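Local coordinates for protein inosine-uridine nucleoside N-ribohydrolase (Xanthomonas oryzae pv. oryzae, PDB 4KL0) that binds calcium and, as a member of the nucleoside hydrolase family, may hydrolyse N-glycosyl bonds, although its own activity is not established, at residues A[98-103]-A[200-205]; A[94-99]-A[127-132]; A[175-180]-A[219-224]. All blocks are in the same frame, centred on the assembly; numbering follows the deposited sequence.

Overall arrangement
All three contacts belong to the nucleoside hydrolase fold, built on one largely parallel sheet. Contact 2 sits at an outermost strand, 93-96, where the loop 127-132 is laid along its margin; contact 3 pairs two strands, 172-178 and 221-224, further across the sheet, and the centres of the two are about 22 Å apart. Contact 1 continues the chain of contact 2 through Gln98 and Asp99 and crosses to the junction between helices 198-202 and 204-216. It meets contact 3 where Asn200 ND2 reaches Gly180 O at 3.0 Å, a probable hydrogen bond. The bound calcium ion lies about 7 Å from the side chain of Met178 in contact 3 and about 8 Å from that of Thr202 in contact 1.

Contact 1 of 3, residues A[98-103]-A[200-205]; sequences QDYPMT and NATDIH
Tyr100 lays its aromatic ring beside the break between helices 198-202 and 204-216, overlapping the backbone carbonyl of Thr202 and the side chain of Asp203. Ring atom CE1 comes within 3.4 Å of Thr202 O in an oblique approach. Toward the phenol end, Thr202 CG2 lies 4.1 Å from Tyr100 OH and equally near CE1. At the other end of the ring the carboxylate of Asp203 passes along Tyr100 in the opposite direction, its plane only 20° from that of the ring, and OD2 is 3.4 Å from Tyr100 CB. The first torsion of Tyr100, 67°, tucks CG between the backbone N and the carbonyl carbon and turns the ring toward the junction of the two helices.

No direct hydrogen bond joins the two segments. Instead a water donates to both backbones, to Pro101 O at 2.7 Å and to Thr202 O at 2.6 Å, and it lies in the plane of the Tyr100 ring at its edge. The polar ends are held by other parts of the chain: Tyr100 OH bonds to His110 ND1 and to Gly68 N, while Asp203 OD2 bonds to Thr155 OG1. Asp203 CG stands anti to the backbone N (chi1 177°), and its second oxygen, OD1, caps Ala206 N, so one carboxylate both caps helix 204-216 and ties it to helix 155-163.

Asp203 is thus a helix N-cap, packed against a loop that follows a strand of the sheet. The calcium-binding Asp35 has its side chain about 5 Å from that of Thr202, and His205 is a ligand of a second calcium site, with no ion bound to this chain in the model, which places this contact beside the metal-binding region of the nucleoside hydrolase fold.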
loop_
_atom_site.group_PDB
_atom_site.type_symbol
_atom_site.label_atom_id
_atom_site.label_comp_id
_atom_site.label_asym_id
_atom_site.label_seq_id
_atom_site.Cartn_x
_atom_site.Cartn_y
_atom_site.Cartn_z
ATOM N N GLN A 98 -13.780 10.749 -2.887
ATOM C CA GLN A 98 -15.201 11.063 -2.681
ATOM C C GLN A 98 -15.930 10.239 -1.590
ATOM O O GLN A 98 -15.425 9.230 -1.062
ATOM C CB GLN A 98 -15.926 10.909 -4.017
ATOM C CG GLN A 98 -16.130 9.456 -4.404
ATOM C CD GLN A 98 -16.912 9.265 -5.695
ATOM O OE1 GLN A 98 -18.022 8.683 -5.688
ATOM N NE2 GLN A 98 -16.339 9.714 -6.801
ATOM N N ASP A 99 -17.142 10.660 -1.235
ATOM C CA ASP A 99 -17.913 9.973 -0.232
ATOM C C ASP A 99 -18.303 8.561 -0.659
ATOM O O ASP A 99 -18.502 8.276 -1.835
ATOM C CB ASP A 99 -19.211 10.751 0.009
ATOM C CG ASP A 99 -19.025 11.942 0.969
ATOM O OD1 ASP A 99 -17.965 12.064 1.654
ATOM O OD2 ASP A 99 -19.990 12.761 1.046
ATOM N N TYR A 100 -18.476 7.698 0.307
ATOM C CA TYR A 100 -18.900 6.371 -0.008
ATOM C C TYR A 100 -19.741 5.909 1.161
ATOM O O TYR A 100 -19.710 6.501 2.234
ATOM C CB TYR A 100 -17.634 5.476 -0.265
ATOM C CG TYR A 100 -16.806 5.262 0.962
ATOM C CD1 TYR A 100 -17.054 4.203 1.815
ATOM C CD2 TYR A 100 -15.833 6.177 1.286
ATOM C CE1 TYR A 100 -16.291 4.023 2.969
ATOM C CE2 TYR A 100 -15.074 6.033 2.411
ATOM C CZ TYR A 100 -15.327 4.968 3.258
ATOM O OH TYR A 100 -14.559 4.823 4.402
ATOM N N PRO A 101 -20.523 4.843 0.981
ATOM C CA PRO A 101 -21.432 4.392 2.047
ATOM C C PRO A 101 -20.718 3.741 3.256
ATOM O O PRO A 101 -19.792 2.964 3.030
ATOM C CB PRO A 101 -22.318 3.384 1.323
ATOM C CG PRO A 101 -21.525 2.908 0.177
ATOM C CD PRO A 101 -20.669 4.084 -0.271
ATOM N N MET A 102 -21.109 4.090 4.492
ATOM C CA MET A 102 -20.511 3.595 5.752
ATOM C C MET A 102 -21.605 3.220 6.764
ATOM O O MET A 102 -22.396 4.083 7.153
ATOM C CB MET A 102 -19.625 4.701 6.396
ATOM C CG MET A 102 -18.082 4.548 6.350
ATOM S SD MET A 102 -17.111 5.896 7.136
ATOM C CE MET A 102 -17.624 7.218 6.052
ATOM N N THR A 103 -21.673 1.968 7.207
ATOM C CA THR A 103 -22.540 1.610 8.314
ATOM C C THR A 103 -21.967 2.184 9.617
ATOM O O THR A 103 -20.836 2.732 9.646
ATOM C CB THR A 103 -22.570 0.091 8.493
ATOM O OG1 THR A 103 -21.256 -0.369 8.905
ATOM C CG2 THR A 103 -22.950 -0.578 7.187
ATOM N N ASN A 200 -11.224 -4.571 -0.076
ATOM C CA ASN A 200 -12.467 -4.693 -0.840
ATOM C C ASN A 200 -13.672 -4.282 0.008
ATOM O O ASN A 200 -14.584 -3.621 -0.502
ATOM C CB ASN A 200 -12.704 -6.142 -1.262
ATOM C CG ASN A 200 -11.674 -6.689 -2.233
ATOM O OD1 ASN A 200 -11.068 -5.985 -3.036
ATOM N ND2 ASN A 200 -11.529 -8.015 -2.197
ATOM N N ALA A 201 -13.655 -4.684 1.298
ATOM C CA ALA A 201 -14.762 -4.444 2.263
ATOM C C ALA A 201 -14.952 -2.974 2.638
ATOM O O ALA A 201 -16.061 -2.603 3.055
ATOM C CB ALA A 201 -14.538 -5.252 3.488
ATOM N N THR A 202 -13.933 -2.142 2.383
ATOM C CA THR A 202 -14.084 -0.698 2.629
ATOM C C THR A 202 -15.274 -0.137 1.851
ATOM O O THR A 202 -16.076 0.634 2.409
ATOM C CB THR A 202 -12.798 0.084 2.277
ATOM O OG1 THR A 202 -11.738 -0.307 3.172
ATOM C CG2 THR A 202 -13.051 1.599 2.421
ATOM N N ASP A 203 -15.395 -0.527 0.571
ATOM C CA ASP A 203 -16.555 -0.135 -0.256
ATOM C C ASP A 203 -16.709 -1.299 -1.243
ATOM O O ASP A 203 -16.083 -1.322 -2.323
ATOM C CB ASP A 203 -16.285 1.202 -0.952
ATOM C CG ASP A 203 -17.407 1.647 -1.889
ATOM O OD1 ASP A 203 -18.365 0.846 -2.144
ATOM O OD2 ASP A 203 -17.290 2.792 -2.401
ATOM N N ILE A 204 -17.546 -2.252 -0.862
ATOM C CA ILE A 204 -17.586 -3.507 -1.638
ATOM C C ILE A 204 -18.196 -3.309 -3.036
ATOM O O ILE A 204 -17.782 -4.017 -3.964
ATOM C CB ILE A 204 -18.259 -4.630 -0.861
ATOM C CG1 ILE A 204 -18.017 -5.970 -1.587
ATOM C CG2 ILE A 204 -19.750 -4.328 -0.750
ATOM C CD1 ILE A 204 -16.562 -6.350 -1.741
ATOM N N HIS A 205 -19.142 -2.371 -3.185
ATOM C CA HIS A 205 -19.762 -2.109 -4.497
ATOM C C HIS A 205 -18.774 -1.485 -5.424
ATOM O O HIS A 205 -18.702 -1.872 -6.589
ATOM C CB HIS A 205 -20.998 -1.214 -4.364
ATOM C CG HIS A 205 -21.959 -1.753 -3.356
ATOM N ND1 HIS A 205 -22.491 -3.023 -3.468
ATOM C CD2 HIS A 205 -22.367 -1.273 -2.158
ATOM C CE1 HIS A 205 -23.229 -3.285 -2.403
ATOM N NE2 HIS A 205 -23.182 -2.234 -1.600
HETATM O O HOH W 1 -18.703 0.617 2.406
#

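Contact 2 of 3, residues A[94-99]-A[127-132]; sequences VARGQD and VHTDGV
Two backbone hydrogen bonds bind the loop 127-132 to strand 93-96. His128 N donates to Val94 O over 2.9 Å, and Arg96 N donates to His128 O over the same 2.9 Å. Together they flank Ala95, which forms a single beta bridge with His128. Farther along, Gly131 N makes a weak bond to Arg96 O (3.2 Å, bent to 123°), and a water lies within hydrogen-bonding distance of both Arg96 O and Thr129 O at this corner. Gly131 adopts a positive phi of 43° as the loop turns here.

Side chains gather around these bonds. Ala95 CB sits 3.5 Å from Gly131 O, and the His128 ring brings its edge to Val94 O, with CD2 nearest. Thr129 places CG2 over one face of the Arg96 guanidinium, 4.0 Å from CZ; the arginine chain bends at chi3 (98°) on its way there, and its NH2 is bonded to Ser74 OG. At the apolar end Val127 CG1 approaches Val94 CB at 4.3 Å.

On the other side, Ala95 in the strand and Gly97 just after it bond to the backbone of strand 58-65, while helix 70-86 packs against Val94 and Val127, and helix 155-163 meets Gln98 and Val132.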
loop_
_atom_site.group_PDB
_atom_site.type_symbol
_atom_site.label_atom_id
_atom_site.label_comp_id
_atom_site.label_asym_id
_atom_site.label_seq_id
_atom_site.Cartn_x
_atom_site.Cartn_y
_atom_site.Cartn_z
ATOM N N VAL A 94 -1.721 15.423 -4.155
ATOM C CA VAL A 94 -2.570 14.650 -3.259
ATOM C C VAL A 94 -3.968 15.249 -3.221
ATOM O O VAL A 94 -4.173 16.484 -2.965
ATOM C CB VAL A 94 -1.994 14.596 -1.848
ATOM C CG1 VAL A 94 -2.842 13.748 -0.939
ATOM C CG2 VAL A 94 -0.533 14.097 -1.867
ATOM N N ALA A 95 -4.954 14.370 -3.376
ATOM C CA ALA A 95 -6.349 14.802 -3.358
ATOM C C ALA A 95 -7.213 13.909 -2.437
ATOM O O ALA A 95 -6.960 12.678 -2.338
ATOM C CB ALA A 95 -6.896 14.751 -4.768
ATOM N N ARG A 96 -8.211 14.486 -1.765
ATOM C CA ARG A 96 -9.197 13.738 -1.014
ATOM C C ARG A 96 -10.156 13.012 -1.987
ATOM O O ARG A 96 -10.713 13.648 -2.901
ATOM C CB ARG A 96 -10.019 14.748 -0.189
ATOM C CG ARG A 96 -11.340 14.238 0.264
ATOM C CD ARG A 96 -12.057 15.195 1.183
ATOM N NE ARG A 96 -13.049 16.040 0.559
ATOM C CZ ARG A 96 -13.533 17.119 1.171
ATOM N NH1 ARG A 96 -14.462 17.867 0.586
ATOM N NH2 ARG A 96 -13.070 17.434 2.395
ATOM N N GLY A 97 -10.439 11.728 -1.743
ATOM C CA GLY A 97 -11.405 10.992 -2.522
ATOM C C GLY A 97 -12.844 11.358 -2.184
ATOM O O GLY A 97 -13.107 12.209 -1.323
ATOM N N GLN A 98 -13.780 10.749 -2.887
ATOM C CA GLN A 98 -15.201 11.063 -2.681
ATOM C C GLN A 98 -15.930 10.239 -1.590
ATOM O O GLN A 98 -15.425 9.230 -1.062
ATOM C CB GLN A 98 -15.926 10.909 -4.017
ATOM C CG GLN A 98 -16.130 9.456 -4.404
ATOM C CD GLN A 98 -16.912 9.265 -5.695
ATOM O OE1 GLN A 98 -18.022 8.683 -5.688
ATOM N NE2 GLN A 98 -16.339 9.714 -6.801
ATOM N N ASP A 99 -17.142 10.660 -1.235
ATOM C CA ASP A 99 -17.913 9.973 -0.232
ATOM C C ASP A 99 -18.303 8.561 -0.659
ATOM O O ASP A 99 -18.502 8.276 -1.835
ATOM C CB ASP A 99 -19.211 10.751 0.009
ATOM C CG ASP A 99 -19.025 11.942 0.969
ATOM O OD1 ASP A 99 -17.965 12.064 1.654
ATOM O OD2 ASP A 99 -19.990 12.761 1.046
ATOM N N VAL A 127 -3.679 20.205 -0.022
ATOM C CA VAL A 127 -4.275 19.062 -0.710
ATOM C C VAL A 127 -5.557 19.478 -1.462
ATOM O O VAL A 127 -6.195 20.506 -1.133
ATOM C CB VAL A 127 -4.518 17.913 0.291
ATOM C CG1 VAL A 127 -3.191 17.606 1.041
ATOM C CG2 VAL A 127 -5.553 18.296 1.255
ATOM N N HIS A 128 -5.926 18.686 -2.463
ATOM C CA HIS A 128 -6.984 19.049 -3.414
ATOM C C HIS A 128 -8.286 18.307 -3.041
ATOM O O HIS A 128 -8.239 17.275 -2.387
ATOM C CB HIS A 128 -6.508 18.742 -4.824
ATOM C CG HIS A 128 -5.294 19.520 -5.226
ATOM N ND1 HIS A 128 -5.361 20.821 -5.683
ATOM C CD2 HIS A 128 -3.979 19.183 -5.243
ATOM C CE1 HIS A 128 -4.142 21.251 -5.966
ATOM N NE2 HIS A 128 -3.281 20.281 -5.702
ATOM N N THR A 129 -9.452 18.857 -3.387
ATOM C CA THR A 129 -10.683 18.310 -2.850
ATOM C C THR A 129 -11.448 17.632 -3.948
ATOM O O THR A 129 -12.547 17.115 -3.727
ATOM C CB THR A 129 -11.567 19.399 -2.200
ATOM O OG1 THR A 129 -11.488 20.595 -2.989
ATOM C CG2 THR A 129 -11.082 19.691 -0.771
ATOM N N ASP A 130 -10.853 17.632 -5.133
ATOM C CA ASP A 130 -11.592 17.171 -6.305
ATOM C C ASP A 130 -11.256 15.753 -6.791
ATOM O O ASP A 130 -11.328 15.475 -8.000
ATOM C CB ASP A 130 -11.554 18.217 -7.446
ATOM C CG ASP A 130 -10.157 18.771 -7.698
ATOM O OD1 ASP A 130 -9.261 18.497 -6.864
ATOM O OD2 ASP A 130 -9.956 19.473 -8.731
ATOM N N GLY A 131 -10.942 14.867 -5.838
ATOM C CA GLY A 131 -10.733 13.450 -6.121
ATOM C C GLY A 131 -9.918 13.163 -7.364
ATOM O O GLY A 131 -8.786 13.629 -7.492
ATOM N N VAL A 132 -10.519 12.436 -8.316
ATOM C CA VAL A 132 -9.779 11.903 -9.471
ATOM C C VAL A 132 -9.713 12.811 -10.723
ATOM O O VAL A 132 -9.299 12.372 -11.797
ATOM C CB VAL A 132 -10.365 10.567 -9.897
ATOM C CG1 VAL A 132 -10.492 9.619 -8.666
ATOM C CG2 VAL A 132 -11.729 10.761 -10.537
HETATM O O HOH W 2 -13.420 14.519 -3.307
#

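Contact 3 of 3, residues A[175-180]-A[219-224]; sequences ITIMGG and IPLRIL
Ile177 and Ile223 lie side by side on one face of the sheet, their CD1 methyls meeting at 3.6 Å. Leu221 CD2 extends this core, 3.9 Å from Ile177 CD1 and 3.8 Å from Ile175 CB, and Ile219 CG2 closes its far end against Ile175 CG1. In Ile223 a chi2 of -64° swings CD1 back toward Ile177, while CG2 reaches Gly180 N at 3.6 Å. Helix 204-216 covers this face through Tyr211 and Ala214.

Strands 172-178 and 221-224 run parallel, their short segments inclined by 18°, with this helix in the connection between them: a beta-alpha-beta crossover of the Rossmann-like sheet. Five backbone hydrogen bonds join 175-180 to 219-224, passing alternately between the two from Ile175 N to Pro220 O through to Gly179 N to Leu224 O. The Ile177 pair is the shortest, giving from its N to Arg222 O and accepting at its O from Leu224 N, each 2.8 Å.

The other face carries Thr176, Arg222, Met178 and Leu224, against helix 317-325. Thr176 CG2 rests 3.6 Å from Arg222 O, and Met178, bent at chi2 and chi3, brings CE to Leu224 O. The Arg222 chain bends at chi3 (-71°) and leads its guanidinium away from strand 172-178, where NH2 forms a salt bridge with Glu348 and NH1 bonds to Ala324 O.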
loop_
_atom_site.group_PDB
_atom_site.type_symbol
_atom_site.label_atom_id
_atom_site.label_comp_id
_atom_site.label_asym_id
_atom_site.label_seq_id
_atom_site.Cartn_x
_atom_site.Cartn_y
_atom_site.Cartn_z
ATOM N N ILE A 175 -3.505 -2.734 -13.360
ATOM C CA ILE A 175 -4.047 -2.312 -12.055
ATOM C C ILE A 175 -3.600 -3.383 -11.073
ATOM O O ILE A 175 -3.905 -4.573 -11.233
ATOM C CB ILE A 175 -5.580 -2.233 -12.041
ATOM C CG1 ILE A 175 -6.082 -1.235 -13.078
ATOM C CG2 ILE A 175 -6.067 -1.900 -10.601
ATOM C CD1 ILE A 175 -7.601 -1.188 -13.211
ATOM N N THR A 176 -2.895 -2.979 -10.021
ATOM C CA THR A 176 -2.361 -3.935 -9.053
ATOM C C THR A 176 -2.985 -3.580 -7.721
ATOM O O THR A 176 -3.009 -2.404 -7.341
ATOM C CB THR A 176 -0.807 -3.791 -8.894
ATOM O OG1 THR A 176 -0.196 -3.905 -10.192
ATOM C CG2 THR A 176 -0.196 -4.881 -8.028
ATOM N N ILE A 177 -3.542 -4.571 -7.045
ATOM C CA ILE A 177 -4.446 -4.275 -5.915
ATOM C C ILE A 177 -4.054 -5.147 -4.734
ATOM O O ILE A 177 -3.785 -6.350 -4.904
ATOM C CB ILE A 177 -5.936 -4.676 -6.260
ATOM C CG1 ILE A 177 -6.419 -3.925 -7.494
ATOM C CG2 ILE A 177 -6.882 -4.428 -5.038
ATOM C CD1 ILE A 177 -7.800 -4.475 -8.032
ATOM N N MET A 178 -4.053 -4.587 -3.526
ATOM C CA MET A 178 -3.866 -5.360 -2.316
ATOM C C MET A 178 -5.273 -5.761 -1.900
ATOM O O MET A 178 -6.053 -4.949 -1.377
ATOM C CB MET A 178 -3.205 -4.441 -1.244
ATOM C CG MET A 178 -2.617 -5.163 -0.019
ATOM S SD MET A 178 -3.843 -5.931 1.156
ATOM C CE MET A 178 -3.339 -7.665 0.907
ATOM N N GLY A 179 -5.642 -6.995 -2.202
ATOM C CA GLY A 179 -7.066 -7.290 -2.210
ATOM C C GLY A 179 -7.273 -8.786 -2.042
ATOM O O GLY A 179 -6.541 -9.417 -1.319
ATOM N N GLY A 180 -8.294 -9.304 -2.716
ATOM C CA GLY A 180 -8.481 -10.749 -2.660
ATOM C C GLY A 180 -9.598 -11.100 -3.624
ATOM O O GLY A 180 -10.484 -10.296 -3.924
ATOM N N ILE A 219 -8.011 -4.454 -19.136
ATOM C CA ILE A 219 -6.811 -3.978 -18.420
ATOM C C ILE A 219 -6.318 -5.045 -17.459
ATOM O O ILE A 219 -7.077 -5.467 -16.585
ATOM C CB ILE A 219 -7.146 -2.771 -17.617
ATOM C CG1 ILE A 219 -7.642 -1.695 -18.536
ATOM C CG2 ILE A 219 -5.927 -2.301 -16.816
ATOM C CD1 ILE A 219 -8.461 -0.750 -17.856
ATOM N N PRO A 220 -5.058 -5.501 -17.590
ATOM C CA PRO A 220 -4.555 -6.596 -16.738
ATOM C C PRO A 220 -4.721 -6.242 -15.240
ATOM O O PRO A 220 -4.413 -5.116 -14.868
ATOM C CB PRO A 220 -3.064 -6.670 -17.066
ATOM C CG PRO A 220 -2.975 -6.058 -18.487
ATOM C CD PRO A 220 -4.064 -4.999 -18.559
ATOM N N LEU A 221 -5.170 -7.195 -14.449
ATOM C CA LEU A 221 -5.294 -7.040 -12.991
ATOM C C LEU A 221 -4.314 -7.921 -12.291
ATOM O O LEU A 221 -4.149 -9.098 -12.646
ATOM C CB LEU A 221 -6.689 -7.503 -12.536
ATOM C CG LEU A 221 -7.939 -6.671 -12.632
ATOM C CD1 LEU A 221 -9.095 -7.519 -12.033
ATOM C CD2 LEU A 221 -7.747 -5.354 -11.853
ATOM N N ARG A 222 -3.633 -7.420 -11.257
ATOM C CA ARG A 222 -2.747 -8.265 -10.497
ATOM C C ARG A 222 -3.125 -8.069 -9.026
ATOM O O ARG A 222 -3.143 -6.928 -8.569
ATOM C CB ARG A 222 -1.286 -7.876 -10.692
ATOM C CG ARG A 222 -0.312 -8.779 -9.940
ATOM C CD ARG A 222 1.137 -8.446 -10.339
ATOM N NE ARG A 222 1.308 -8.913 -11.705
ATOM C CZ ARG A 222 2.422 -8.753 -12.404
ATOM N NH1 ARG A 222 3.470 -8.147 -11.844
ATOM N NH2 ARG A 222 2.486 -9.223 -13.639
ATOM N N ILE A 223 -3.504 -9.148 -8.356
ATOM C CA ILE A 223 -4.125 -9.043 -7.017
ATOM C C ILE A 223 -3.189 -9.716 -6.033
ATOM O O ILE A 223 -2.883 -10.934 -6.119
ATOM C CB ILE A 223 -5.480 -9.732 -6.909
ATOM C CG1 ILE A 223 -6.520 -9.320 -7.973
ATOM C CG2 ILE A 223 -6.067 -9.474 -5.490
ATOM C CD1 ILE A 223 -6.927 -7.925 -7.918
ATOM N N LEU A 224 -2.687 -8.935 -5.094
ATOM C CA LEU A 224 -1.765 -9.478 -4.104
ATOM C C LEU A 224 -2.558 -9.663 -2.824
ATOM O O LEU A 224 -3.313 -8.770 -2.436
ATOM C CB LEU A 224 -0.644 -8.471 -3.797
ATOM C CG LEU A 224 0.476 -9.020 -2.892
ATOM C CD1 LEU A 224 1.826 -8.700 -3.455
ATOM C CD2 LEU A 224 0.360 -8.503 -1.372
#